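Local coordinates for uncharacterized protein (Staphylococcus aureus subsp. aureus, PDB 4H0A) that is of unknown function but belongs to the CAP family of cysteine-rich secretory proteins and carries a CAP-type alpha-beta-alpha domain behind a CAP-associated N-terminal region, at residues T270-V275 with R296-N301; V275-N280 with R313-L318; L225-D230 with D305-D310. All blocks are in the same frame, centred on the assembly; numbering follows the deposited sequence. Where two conformers were deposited one is given.

Overall arrangement
All three contacts lie in the CAP domain, whose central sheet runs in the order 9-11, 270-277, 315-322, 306-312, 226-227. After the N-terminal region, which supplies edge strand 9-11, the first contact segment is 225-230; it pairs only after 74 residues with 305-310, in the parallel edge pairing of contact 3. Nested inside that loop, contact 1 ties helix 293-299 to strand 270-277 of the sheet. Contact 2 continues along the same strand, sharing V275 with contact 1, and pairs 275-280 with 313-318; its segments alternate with those of contacts 1 and 3, so it crosses both. Contacts 2 and 3 thus join strands within the sheet, and S317 N and D310 O link them.

Contact 1: T270-V275 with R296-N301; sequences TTAQNV and RSRLLN
A272 of strand 270-275 and R298 of helix 296-299 mark the closest backbone approach, their CA atoms 7.0 Å apart, where a helix of the CAP alpha-beta-alpha sandwich packs on the central sheet. The helical backbone is left at L300, whose N still bonds to R296 O. At such a separation side chains must bridge the gap, and R298 does most of this. Its aliphatic chain, extended from CG to NE, runs past the small methyl of A272, with A272 CB 3.7 Å from R298 NE; a short residue here lets the arginine lie close to the strand. N274, two residues on, starts to one side of the helix and bends its amide in against it. With its CG beside the backbone N (chi1 -80°), the amide spans both helix residues: ND2 meets L299 CG at 3.8 Å and donates to the backbone O of H295, one turn before L299, which suits asparagine, with its donor and acceptor together. OD1 lies at the edge of the guanidinium, near its plane, although the amide itself is turned 49° from that plane. There R298 NH1 gives N274 OD1 a weak hydrogen bond, long at 3.5 Å but nearly straight at 172°.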
ATOM      1  N   THR A 270     -10.006 -18.358 -16.912  1.00 78.97           N
ATOM      2  CA  THR A 270      -9.290 -18.635 -15.663  1.00 77.94           C
ATOM      3  C   THR A 270      -9.634 -17.592 -14.601  1.00 77.40           C
ATOM      4  O   THR A 270     -10.137 -16.507 -14.913  1.00 73.98           O
ATOM      5  CB  THR A 270      -7.773 -18.689 -15.886  1.00 83.16           C
ATOM      6  OG1 THR A 270      -7.330 -17.454 -16.446  1.00 78.93           O
ATOM      7  CG2 THR A 270      -7.348 -19.864 -16.766  1.00 83.84           C
ATOM      8  N   THR A 271      -9.370 -17.946 -13.338  1.00 74.18           N
ATOM      9  CA  THR A 271      -9.639 -17.080 -12.192  1.00 70.94           C
ATOM     10  C   THR A 271      -8.713 -17.416 -11.021  1.00 75.52           C
ATOM     11  O   THR A 271      -8.224 -18.540 -10.910  1.00 78.31           O
ATOM     12  CB  THR A 271     -11.111 -17.211 -11.762  1.00 75.89           C
ATOM     13  OG1 THR A 271     -11.434 -16.145 -10.863  1.00 68.70           O
ATOM     14  CG2 THR A 271     -11.425 -18.565 -11.115  1.00 76.25           C
ATOM     15  N   ALA A 272      -8.516 -16.446 -10.132  1.00 69.10           N
ATOM     16  CA  ALA A 272      -7.698 -16.620  -8.931  1.00 69.23           C
ATOM     17  C   ALA A 272      -8.070 -15.568  -7.905  1.00 70.52           C
ATOM     18  O   ALA A 272      -8.872 -14.682  -8.206  1.00 68.50           O
ATOM     19  CB  ALA A 272      -6.224 -16.531  -9.280  1.00 69.67           C
ATOM     20  N   GLN A 273      -7.510 -15.665  -6.692  1.00 66.56           N
ATOM     21  CA  GLN A 273      -7.844 -14.738  -5.621  1.00 63.14           C
ATOM     22  C   GLN A 273      -6.661 -14.475  -4.705  1.00 65.45           C
ATOM     23  O   GLN A 273      -5.970 -15.411  -4.313  1.00 67.20           O
ATOM     24  CB  GLN A 273      -9.001 -15.323  -4.801  1.00 65.95           C
ATOM     25  CG  GLN A 273      -9.520 -14.422  -3.684  1.00 72.22           C
ATOM     26  CD  GLN A 273     -10.652 -15.052  -2.910  1.00 86.98           C
ATOM     27  OE1 GLN A 273     -11.040 -16.208  -3.128  1.00 82.60           O
ATOM     28  NE2 GLN A 273     -11.190 -14.303  -1.963  1.00 77.18           N
ATOM     29  N   ASN A 274      -6.476 -13.203  -4.325  1.00 57.96           N
ATOM     30  CA  ASN A 274      -5.468 -12.780  -3.363  1.00 56.35           C
ATOM     31  C   ASN A 274      -6.201 -12.307  -2.139  1.00 59.67           C
ATOM     32  O   ASN A 274      -7.197 -11.592  -2.274  1.00 57.21           O
ATOM     33  CB  ASN A 274      -4.576 -11.680  -3.934  1.00 52.35           C
ATOM     34  CG  ASN A 274      -3.495 -12.172  -4.851  1.00 65.98           C
ATOM     35  OD1 ASN A 274      -3.399 -13.355  -5.144  1.00 59.23           O
ATOM     36  ND2 ASN A 274      -2.678 -11.266  -5.360  1.00 53.50           N
ATOM     37  N   VAL A 275      -5.748 -12.720  -0.951  1.00 58.30           N
ATOM     38  CA  VAL A 275      -6.378 -12.340   0.313  1.00 58.63           C
ATOM     39  C   VAL A 275      -5.298 -11.884   1.294  1.00 64.46           C
ATOM     40  O   VAL A 275      -4.166 -12.369   1.233  1.00 66.24           O
ATOM     41  CB  VAL A 275      -7.227 -13.502   0.911  1.00 65.75           C
ATOM     42  CG1 VAL A 275      -7.959 -13.057   2.176  1.00 65.08           C
ATOM     43  CG2 VAL A 275      -8.220 -14.043  -0.111  1.00 66.54           C
ATOM     44  N   ARG A 296       2.034 -12.501  -6.217  1.00 58.74           N
ATOM     45  CA  ARG A 296       2.672 -11.610  -7.195  0.50 56.95           C
ATOM     46  C   ARG A 296       2.299 -12.017  -8.621  1.00 61.26           C
ATOM     47  O   ARG A 296       1.967 -11.150  -9.427  1.00 59.37           O
ATOM     48  CB  ARG A 296       4.202 -11.646  -7.038  0.50 58.77           C
ATOM     49  CG  ARG A 296       4.959 -10.576  -7.843  0.50 65.99           C
ATOM     50  CD  ARG A 296       6.148 -11.131  -8.622  0.50 78.32           C
ATOM     51  NE  ARG A 296       6.917 -12.125  -7.867  0.50 88.18           N
ATOM     52  CZ  ARG A 296       7.806 -11.858  -6.912  0.50102.61           C
ATOM     53  NH1 ARG A 296       8.071 -10.600  -6.568  0.50 85.65           N
ATOM     54  NH2 ARG A 296       8.440 -12.846  -6.293  0.50 96.03           N
ATOM     55  N   SER A 297       2.375 -13.328  -8.938  1.00 59.86           N
ATOM     56  CA  SER A 297       2.047 -13.846 -10.275  1.00 60.80           C
ATOM     57  C   SER A 297       0.600 -13.530 -10.672  1.00 62.58           C
ATOM     58  O   SER A 297       0.349 -13.283 -11.846  1.00 61.71           O
ATOM     59  CB  SER A 297       2.318 -15.351 -10.378  1.00 68.63           C
ATOM     60  OG  SER A 297       1.389 -16.153  -9.668  1.00 80.60           O
ATOM     61  N   ARG A 298      -0.332 -13.486  -9.704  1.00 59.01           N
ATOM     62  CA  ARG A 298      -1.728 -13.137  -9.990  1.00 57.62           C
ATOM     63  C   ARG A 298      -1.865 -11.639 -10.281  1.00 57.58           C
ATOM     64  O   ARG A 298      -2.524 -11.276 -11.255  1.00 56.84           O
ATOM     65  CB  ARG A 298      -2.656 -13.534  -8.829  1.00 58.12           C
ATOM     66  CG  ARG A 298      -2.833 -15.044  -8.701  1.00 67.11           C
ATOM     67  CD  ARG A 298      -3.189 -15.447  -7.288  1.00 75.01           C
ATOM     68  NE  ARG A 298      -3.276 -16.896  -7.125  1.00 83.89           N
ATOM     69  CZ  ARG A 298      -3.370 -17.529  -5.957  1.00 97.51           C
ATOM     70  NH1 ARG A 298      -3.388 -16.839  -4.814  1.00 81.81           N
ATOM     71  NH2 ARG A 298      -3.427 -18.855  -5.916  1.00 84.34           N
ATOM     72  N   LEU A 299      -1.249 -10.771  -9.446  1.00 52.01           N
ATOM     73  CA  LEU A 299      -1.293  -9.312  -9.658  1.00 49.04           C
ATOM     74  C   LEU A 299      -0.716  -8.920 -11.014  1.00 52.62           C
ATOM     75  O   LEU A 299      -1.266  -8.055 -11.685  1.00 50.15           O
ATOM     76  CB  LEU A 299      -0.494  -8.560  -8.577  1.00 47.81           C
ATOM     77  CG  LEU A 299      -1.127  -8.370  -7.208  1.00 51.15           C
ATOM     78  CD1 LEU A 299      -0.093  -7.882  -6.217  1.00 50.96           C
ATOM     79  CD2 LEU A 299      -2.279  -7.389  -7.261  1.00 48.35           C
ATOM     80  N   LEU A 300       0.403  -9.548 -11.400  1.00 52.20           N
ATOM     81  CA  LEU A 300       1.109  -9.247 -12.648  1.00 52.77           C
ATOM     82  C   LEU A 300       0.822 -10.262 -13.759  1.00 59.72           C
ATOM     83  O   LEU A 300       1.648 -10.425 -14.658  1.00 60.18           O
ATOM     84  CB  LEU A 300       2.620  -9.218 -12.363  1.00 53.52           C
ATOM     85  CG  LEU A 300       3.058  -8.363 -11.176  1.00 55.64           C
ATOM     86  CD1 LEU A 300       4.543  -8.501 -10.947  1.00 56.54           C
ATOM     87  CD2 LEU A 300       2.652  -6.900 -11.370  1.00 54.48           C
ATOM     88  N   ASN A 301      -0.350 -10.903 -13.739  1.00 57.03           N
ATOM     89  CA  ASN A 301      -0.695 -11.869 -14.773  1.00 59.63           C
ATOM     90  C   ASN A 301      -1.143 -11.129 -16.033  1.00 62.21           C
ATOM     91  O   ASN A 301      -2.103 -10.361 -15.980  1.00 59.39           O
ATOM     92  CB  ASN A 301      -1.799 -12.793 -14.283  1.00 62.29           C
ATOM     93  CG  ASN A 301      -1.854 -14.090 -15.028  1.00 76.24           C
ATOM     94  OD1 ASN A 301      -1.675 -14.129 -16.245  1.00 69.04           O
ATOM     95  ND2 ASN A 301      -2.129 -15.177 -14.322  1.00 72.47           N
TER

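Contact 2: V275-N280 with R313-L318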
ATOM      1  N   VAL A 275      -5.748 -12.720  -0.951  1.00 58.30           N
ATOM      2  CA  VAL A 275      -6.378 -12.340   0.313  1.00 58.63           C
ATOM      3  C   VAL A 275      -5.298 -11.884   1.294  1.00 64.46           C
ATOM      4  O   VAL A 275      -4.166 -12.369   1.233  1.00 66.24           O
ATOM      5  CB  VAL A 275      -7.227 -13.502   0.911  1.00 65.75           C
ATOM      6  CG1 VAL A 275      -7.959 -13.057   2.176  1.00 65.08           C
ATOM      7  CG2 VAL A 275      -8.220 -14.043  -0.111  1.00 66.54           C
ATOM      8  N   GLY A 276      -5.664 -10.958   2.176  1.00 60.54           N
ATOM      9  CA  GLY A 276      -4.795 -10.433   3.222  1.00 61.36           C
ATOM     10  C   GLY A 276      -5.567 -10.190   4.502  1.00 68.90           C
ATOM     11  O   GLY A 276      -6.723  -9.771   4.430  1.00 66.72           O
ATOM     12  N   TYR A 277      -4.947 -10.451   5.681  1.00 70.37           N
ATOM     13  CA  TYR A 277      -5.585 -10.267   6.995  1.00 72.47           C
ATOM     14  C   TYR A 277      -4.812  -9.289   7.908  1.00 74.94           C
ATOM     15  O   TYR A 277      -3.586  -9.288   7.931  1.00 74.70           O
ATOM     16  CB  TYR A 277      -5.725 -11.628   7.709  1.00 79.21           C
ATOM     17  CG  TYR A 277      -6.318 -11.522   9.101  1.00 84.65           C
ATOM     18  CD1 TYR A 277      -7.584 -10.981   9.300  1.00 86.01           C
ATOM     19  CD2 TYR A 277      -5.591 -11.906  10.224  1.00 88.86           C
ATOM     20  CE1 TYR A 277      -8.122 -10.843  10.580  1.00 88.81           C
ATOM     21  CE2 TYR A 277      -6.122 -11.782  11.508  1.00 91.93           C
ATOM     22  CZ  TYR A 277      -7.389 -11.244  11.683  1.00 99.91           C
ATOM     23  OH  TYR A 277      -7.941 -11.108  12.938  1.00104.95           O
ATOM     24  N   ALA A 278      -5.559  -8.470   8.661  1.00 70.86           N
ATOM     25  CA  ALA A 278      -5.076  -7.521   9.673  1.00 70.40           C
ATOM     26  C   ALA A 278      -4.252  -6.347   9.112  1.00 71.14           C
ATOM     27  O   ALA A 278      -3.617  -5.643   9.909  1.00 71.84           O
ATOM     28  CB  ALA A 278      -4.264  -8.257  10.737  1.00 74.34           C
ATOM     29  N   PHE A 279      -4.304  -6.081   7.784  1.00 61.99           N
ATOM     30  CA  PHE A 279      -3.541  -4.975   7.202  1.00 57.28           C
ATOM     31  C   PHE A 279      -4.238  -3.645   7.483  1.00 59.22           C
ATOM     32  O   PHE A 279      -5.462  -3.587   7.543  1.00 58.00           O
ATOM     33  CB  PHE A 279      -3.330  -5.178   5.693  1.00 56.45           C
ATOM     34  CG  PHE A 279      -2.320  -6.262   5.394  1.00 58.13           C
ATOM     35  CD1 PHE A 279      -0.969  -5.969   5.314  1.00 58.95           C
ATOM     36  CD2 PHE A 279      -2.719  -7.581   5.229  1.00 61.74           C
ATOM     37  CE1 PHE A 279      -0.032  -6.975   5.056  1.00 63.11           C
ATOM     38  CE2 PHE A 279      -1.781  -8.584   4.974  1.00 64.41           C
ATOM     39  CZ  PHE A 279      -0.444  -8.276   4.894  1.00 62.83           C
ATOM     40  N   ASN A 280      -3.445  -2.590   7.696  1.00 55.05           N
ATOM     41  CA  ASN A 280      -3.936  -1.242   8.006  1.00 52.99           C
ATOM     42  C   ASN A 280      -3.963  -0.319   6.797  1.00 51.03           C
ATOM     43  O   ASN A 280      -4.628   0.712   6.851  1.00 47.86           O
ATOM     44  CB  ASN A 280      -3.030  -0.598   9.069  1.00 58.41           C
ATOM     45  CG  ASN A 280      -3.081  -1.294  10.402  1.00 79.16           C
ATOM     46  OD1 ASN A 280      -4.134  -1.784  10.826  1.00 70.13           O
ATOM     47  ND2 ASN A 280      -1.956  -1.338  11.107  1.00 73.05           N
ATOM     48  N   ARG A 313     -12.997  -4.281   7.486  1.00 66.34           N
ATOM     49  CA  ARG A 313     -12.272  -4.266   8.749  1.00 68.94           C
ATOM     50  C   ARG A 313     -10.813  -4.686   8.500  1.00 74.93           C
ATOM     51  O   ARG A 313     -10.101  -3.958   7.794  1.00 73.50           O
ATOM     52  CB  ARG A 313     -12.986  -5.119   9.829  1.00 73.74           C
ATOM     53  N   ASP A 314     -10.401  -5.871   8.985  1.00 73.70           N
ATOM     54  CA  ASP A 314      -9.032  -6.355   8.881  1.00 73.50           C
ATOM     55  C   ASP A 314      -8.744  -7.098   7.561  1.00 73.40           C
ATOM     56  O   ASP A 314      -7.570  -7.324   7.266  1.00 74.42           O
ATOM     57  CB  ASP A 314      -8.756  -7.285  10.083  1.00 79.25           C
ATOM     58  CG  ASP A 314      -8.436  -6.545  11.370  1.00 94.76           C
ATOM     59  OD1 ASP A 314      -8.828  -5.360  11.491  1.00 94.47           O
ATOM     60  OD2 ASP A 314      -7.807  -7.158  12.264  1.00104.07           O
ATOM     61  N   TYR A 315      -9.771  -7.461   6.761  1.00 64.30           N
ATOM     62  CA  TYR A 315      -9.556  -8.257   5.555  1.00 62.04           C
ATOM     63  C   TYR A 315      -9.573  -7.477   4.232  1.00 58.88           C
ATOM     64  O   TYR A 315     -10.339  -6.533   4.062  1.00 55.17           O
ATOM     65  CB  TYR A 315     -10.612  -9.355   5.454  1.00 65.62           C
ATOM     66  CG  TYR A 315     -10.411 -10.523   6.395  1.00 72.19           C
ATOM     67  CD1 TYR A 315      -9.781 -11.687   5.967  1.00 76.87           C
ATOM     68  CD2 TYR A 315     -10.943 -10.508   7.679  1.00 74.62           C
ATOM     69  CE1 TYR A 315      -9.638 -12.789   6.811  1.00 81.59           C
ATOM     70  CE2 TYR A 315     -10.810 -11.604   8.532  1.00 79.20           C
ATOM     71  CZ  TYR A 315     -10.162 -12.748   8.093  1.00 89.02           C
ATOM     72  OH  TYR A 315      -9.997 -13.840   8.920  1.00 94.70           O
ATOM     73  N   TYR A 316      -8.766  -7.961   3.275  1.00 53.25           N
ATOM     74  CA  TYR A 316      -8.661  -7.467   1.908  1.00 49.75           C
ATOM     75  C   TYR A 316      -8.775  -8.650   0.971  1.00 53.71           C
ATOM     76  O   TYR A 316      -8.010  -9.583   1.126  1.00 55.49           O
ATOM     77  CB  TYR A 316      -7.313  -6.768   1.693  1.00 48.90           C
ATOM     78  CG  TYR A 316      -7.224  -5.364   2.249  1.00 47.29           C
ATOM     79  CD1 TYR A 316      -6.925  -5.143   3.591  1.00 49.63           C
ATOM     80  CD2 TYR A 316      -7.297  -4.260   1.412  1.00 45.79           C
ATOM     81  CE1 TYR A 316      -6.763  -3.852   4.091  1.00 47.62           C
ATOM     82  CE2 TYR A 316      -7.137  -2.967   1.899  1.00 45.19           C
ATOM     83  CZ  TYR A 316      -6.866  -2.765   3.240  1.00 51.82           C
ATOM     84  OH  TYR A 316      -6.704  -1.476   3.689  1.00 49.64           O
ATOM     85  N   SER A 317      -9.701  -8.629   0.011  1.00 49.27           N
ATOM     86  CA  SER A 317      -9.862  -9.717  -0.962  1.00 49.91           C
ATOM     87  C   SER A 317      -9.902  -9.139  -2.365  1.00 50.56           C
ATOM     88  O   SER A 317     -10.594  -8.147  -2.570  1.00 47.37           O
ATOM     89  CB  SER A 317     -11.142 -10.494  -0.683  1.00 55.33           C
ATOM     90  OG  SER A 317     -11.458 -11.372  -1.752  1.00 64.51           O
ATOM     91  N   LEU A 318      -9.175  -9.745  -3.328  1.00 46.88           N
ATOM     92  CA  LEU A 318      -9.173  -9.285  -4.719  1.00 44.59           C
ATOM     93  C   LEU A 318      -9.232 -10.486  -5.643  1.00 51.86           C
ATOM     94  O   LEU A 318      -8.300 -11.290  -5.667  1.00 52.13           O
ATOM     95  CB  LEU A 318      -7.926  -8.431  -5.014  1.00 42.54           C
ATOM     96  CG  LEU A 318      -7.916  -7.646  -6.339  1.00 45.31           C
ATOM     97  CD1 LEU A 318      -9.101  -6.653  -6.425  1.00 43.65           C
ATOM     98  CD2 LEU A 318      -6.613  -6.887  -6.506  1.00 44.62           C
TER
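Y316 and G276 face each other as a hydrogen-bonded antiparallel pair, and Y316 buries more surface here than any other residue, followed by D314 and Y277. The two strands run at 176° to each other. G276 N donates to Y316 O at 2.9 Å, in the carbonyl plane, and Y316 N returns a bond to G276 O at 3.0 Å. Having no side chain, G276 avoids crowding the F279 ring, which folds back beside it with its edge toward the backbone of G276 and Y277. The Y316 ring has F279 O at its edge, 3.7 Å from Y316 CE1, with F279 CB close by; a tyrosine suits this place because its hydroxyl can reach on to Q205. On the face shared by V275, Y277 and Y315, the two tyrosines meet obliquely, planes 46° apart. Y277 CG stands anti to the backbone N (chi1 177°), which carries CD1 over one face of the Y315 ring, 3.4 Å from Y315 CZ. The short side chain of D314 packs its CB 3.6 Å from Y277 CE1, while its carboxylate OD1 reaches R197 in a salt bridge. Where strand 275-277 ends, A278 takes a left-handed conformation and its N makes a bent, weak bond to D314 O. R313 and D314 form the tight type II' turn of the beta hairpin 306-312/315-322, whose second strand pairs with 270-277 in the CAP sheet.

Contact 3: L225-D230 with D305-D310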
ATOM      1  N   LEU A 225      -6.329  -3.703 -15.085  1.00 46.96           N
ATOM      2  CA  LEU A 225      -7.520  -4.551 -15.026  1.00 47.04           C
ATOM      3  C   LEU A 225      -8.752  -3.685 -14.881  1.00 49.74           C
ATOM      4  O   LEU A 225      -8.709  -2.680 -14.173  1.00 47.57           O
ATOM      5  CB  LEU A 225      -7.425  -5.547 -13.863  1.00 47.15           C
ATOM      6  CG  LEU A 225      -6.185  -6.439 -13.856  1.00 52.92           C
ATOM      7  CD1 LEU A 225      -6.191  -7.359 -12.669  1.00 53.79           C
ATOM      8  CD2 LEU A 225      -6.071  -7.248 -15.136  1.00 57.45           C
ATOM      9  N   LYS A 226      -9.839  -4.043 -15.576  1.00 47.78           N
ATOM     10  CA  LYS A 226     -11.094  -3.305 -15.478  1.00 47.11           C
ATOM     11  C   LYS A 226     -11.844  -3.786 -14.243  1.00 50.32           C
ATOM     12  O   LYS A 226     -11.729  -4.947 -13.875  1.00 50.84           O
ATOM     13  CB  LYS A 226     -11.947  -3.477 -16.744  1.00 51.78           C
ATOM     14  CG  LYS A 226     -11.306  -2.844 -17.969  1.00 70.13           C
ATOM     15  CD  LYS A 226     -12.266  -2.804 -19.151  1.00 85.74           C
ATOM     16  CE  LYS A 226     -11.680  -2.097 -20.350  1.00100.52           C
ATOM     17  NZ  LYS A 226     -12.699  -1.876 -21.411  1.00113.81           N
ATOM     18  N   ILE A 227     -12.574  -2.898 -13.576  1.00 46.31           N
ATOM     19  CA  ILE A 227     -13.295  -3.274 -12.356  1.00 46.12           C
ATOM     20  C   ILE A 227     -14.623  -3.909 -12.763  1.00 50.94           C
ATOM     21  O   ILE A 227     -15.342  -3.340 -13.576  1.00 51.00           O
ATOM     22  CB  ILE A 227     -13.456  -2.054 -11.419  1.00 47.10           C
ATOM     23  CG1 ILE A 227     -12.058  -1.613 -10.906  1.00 46.56           C
ATOM     24  CG2 ILE A 227     -14.381  -2.382 -10.233  1.00 47.10           C
ATOM     25  CD1 ILE A 227     -11.939  -0.178 -10.677  1.00 62.14           C
ATOM     26  N   ASN A 228     -14.908  -5.119 -12.248  1.00 47.31           N
ATOM     27  CA  ASN A 228     -16.138  -5.857 -12.522  1.00 48.45           C
ATOM     28  C   ASN A 228     -16.994  -5.907 -11.252  1.00 51.50           C
ATOM     29  O   ASN A 228     -16.547  -6.453 -10.241  1.00 49.50           O
ATOM     30  CB  ASN A 228     -15.808  -7.265 -13.007  1.00 49.95           C
ATOM     31  CG  ASN A 228     -17.019  -7.994 -13.521  1.00 70.93           C
ATOM     32  OD1 ASN A 228     -17.831  -8.506 -12.747  1.00 60.70           O
ATOM     33  ND2 ASN A 228     -17.217  -7.986 -14.831  1.00 66.46           N
ATOM     34  N   SER A 229     -18.219  -5.352 -11.302  1.00 48.66           N
ATOM     35  CA  SER A 229     -19.118  -5.306 -10.142  1.00 48.21           C
ATOM     36  C   SER A 229     -19.606  -6.709  -9.710  1.00 53.78           C
ATOM     37  O   SER A 229     -19.870  -6.898  -8.523  1.00 54.50           O
ATOM     38  CB  SER A 229     -20.315  -4.404 -10.422  1.00 51.09           C
ATOM     39  OG  SER A 229     -20.989  -4.813 -11.600  1.00 64.97           O
ATOM     40  N   ASP A 230     -19.706  -7.685 -10.635  1.00 50.61           N
ATOM     41  CA  ASP A 230     -20.126  -9.041 -10.258  1.00 52.74           C
ATOM     42  C   ASP A 230     -19.018  -9.742  -9.454  1.00 54.56           C
ATOM     43  O   ASP A 230     -19.330 -10.463  -8.505  1.00 55.83           O
ATOM     44  CB  ASP A 230     -20.520  -9.901 -11.475  1.00 57.32           C
ATOM     45  CG  ASP A 230     -21.696  -9.390 -12.289  1.00 72.87           C
ATOM     46  OD1 ASP A 230     -22.567  -8.701 -11.712  1.00 73.64           O
ATOM     47  OD2 ASP A 230     -21.768  -9.714 -13.495  1.00 81.73           O
ATOM     48  N   ASP A 305      -7.867  -9.723 -17.328  1.00 54.60           N
ATOM     49  CA  ASP A 305      -8.328  -8.431 -17.844  1.00 52.76           C
ATOM     50  C   ASP A 305      -9.363  -7.756 -16.915  1.00 53.80           C
ATOM     51  O   ASP A 305      -9.692  -6.601 -17.164  1.00 51.32           O
ATOM     52  CB  ASP A 305      -8.894  -8.562 -19.271  1.00 57.01           C
ATOM     53  CG  ASP A 305      -9.694  -9.816 -19.544  1.00 74.07           C
ATOM     54  OD1 ASP A 305     -10.441 -10.252 -18.642  1.00 75.67           O
ATOM     55  OD2 ASP A 305      -9.548 -10.380 -20.648  1.00 82.62           O
ATOM     56  N   GLU A 306      -9.838  -8.434 -15.840  1.00 50.06           N
ATOM     57  CA  GLU A 306     -10.816  -7.870 -14.911  1.00 48.29           C
ATOM     58  C   GLU A 306     -10.514  -8.259 -13.482  1.00 49.21           C
ATOM     59  O   GLU A 306      -9.863  -9.280 -13.236  1.00 51.84           O
ATOM     60  CB  GLU A 306     -12.231  -8.355 -15.248  1.00 51.66           C
ATOM     61  CG  GLU A 306     -12.746  -7.889 -16.595  1.00 65.66           C
ATOM     62  CD  GLU A 306     -14.165  -8.322 -16.912  1.00 91.84           C
ATOM     63  OE1 GLU A 306     -14.801  -8.985 -16.060  1.00 92.16           O
ATOM     64  OE2 GLU A 306     -14.639  -8.003 -18.026  1.00 86.15           O
HETATM   65  N   MSE A 307     -11.035  -7.470 -12.545  1.00 40.55           N
HETATM   66  CA  MSE A 307     -10.884  -7.733 -11.123  1.00 37.63           C
HETATM   67  C   MSE A 307     -12.066  -7.157 -10.345  1.00 42.26           C
HETATM   68  O   MSE A 307     -12.780  -6.283 -10.830  1.00 41.90           O
HETATM   69  CB  MSE A 307      -9.558  -7.150 -10.592  1.00 36.26           C
HETATM   70  CG  MSE A 307      -9.512  -5.620 -10.593  1.00 37.06           C
HETATM   71 SE   MSE A 307      -7.812  -4.910  -9.925  0.75 37.48          SE
HETATM   72  CE  MSE A 307      -8.133  -3.107 -10.541  1.00 33.48           C
ATOM     73  N   GLY A 308     -12.241  -7.658  -9.142  1.00 39.79           N
ATOM     74  CA  GLY A 308     -13.279  -7.196  -8.231  1.00 39.13           C
ATOM     75  C   GLY A 308     -12.907  -7.641  -6.842  1.00 43.60           C
ATOM     76  O   GLY A 308     -12.409  -8.751  -6.672  1.00 45.29           O
ATOM     77  N   GLY A 309     -13.075  -6.774  -5.865  1.00 39.10           N
ATOM     78  CA  GLY A 309     -12.668  -7.120  -4.516  1.00 40.08           C
ATOM     79  C   GLY A 309     -13.562  -6.568  -3.444  1.00 43.54           C
ATOM     80  O   GLY A 309     -14.646  -6.052  -3.716  1.00 41.63           O
ATOM     81  N   ASP A 310     -13.108  -6.718  -2.211  1.00 41.33           N
ATOM     82  CA  ASP A 310     -13.793  -6.178  -1.053  1.00 41.32           C
ATOM     83  C   ASP A 310     -12.795  -5.932   0.062  1.00 46.42           C
ATOM     84  O   ASP A 310     -11.773  -6.606   0.137  1.00 46.81           O
ATOM     85  CB  ASP A 310     -14.905  -7.122  -0.568  1.00 45.74           C
ATOM     86  CG  ASP A 310     -15.834  -6.476   0.455  1.00 54.51           C
ATOM     87  OD1 ASP A 310     -16.110  -5.262   0.330  1.00 53.83           O
ATOM     88  OD2 ASP A 310     -16.279  -7.177   1.367  1.00 60.82           O
TER
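K226 and E306 pair in parallel, as do I227 and M307, and three backbone bonds hold the segments together. They alternate as in a parallel ladder: K226 uses both its N, which donates to D305 O, and its O, which accepts from M307 N, and N228 N completes the ladder with a bond of 2.8 Å to M307 O. On the face of I227 and M307, a selenomethionine, the side chains of L225 and M307 cross at about a right angle: L225 CB touches M307 CG at 3.9 Å, and M307 CE lies 3.7 Å from L225 O. M307 CG is held between the backbone N and the carbonyl carbon (chi1 68°), and the extended chain carries SE and CE past L225 CB, with the unbranched apolar reach of the native methionine. I227 CG1 adds to this apolar patch.

On the side of K226 and E306, E306, extended beyond CG, brings OE1 to 2.9 Å from N228 ND2, with amide and carboxylate planes only 22° apart. N228 is the N-cap of helix 229-242: its OD1 accepts from L231 N and, weakly, from D230 N, a role asparagine fills well because its short side chain can fold back over the first turn. The capping bonds probably hold the amide in its rotation, with ND2 on the E306 side.

Farther out, D305 and E306 both face L321 as a classic beta bulge, and D305 OD1 accepts from K323 N. The apolar side of the edge strand rests on helix 201-219, where Y210 touches I227 and M307 and N214 OD1 receives L225 N, while strand 315-322 flanks the other side of 306-312.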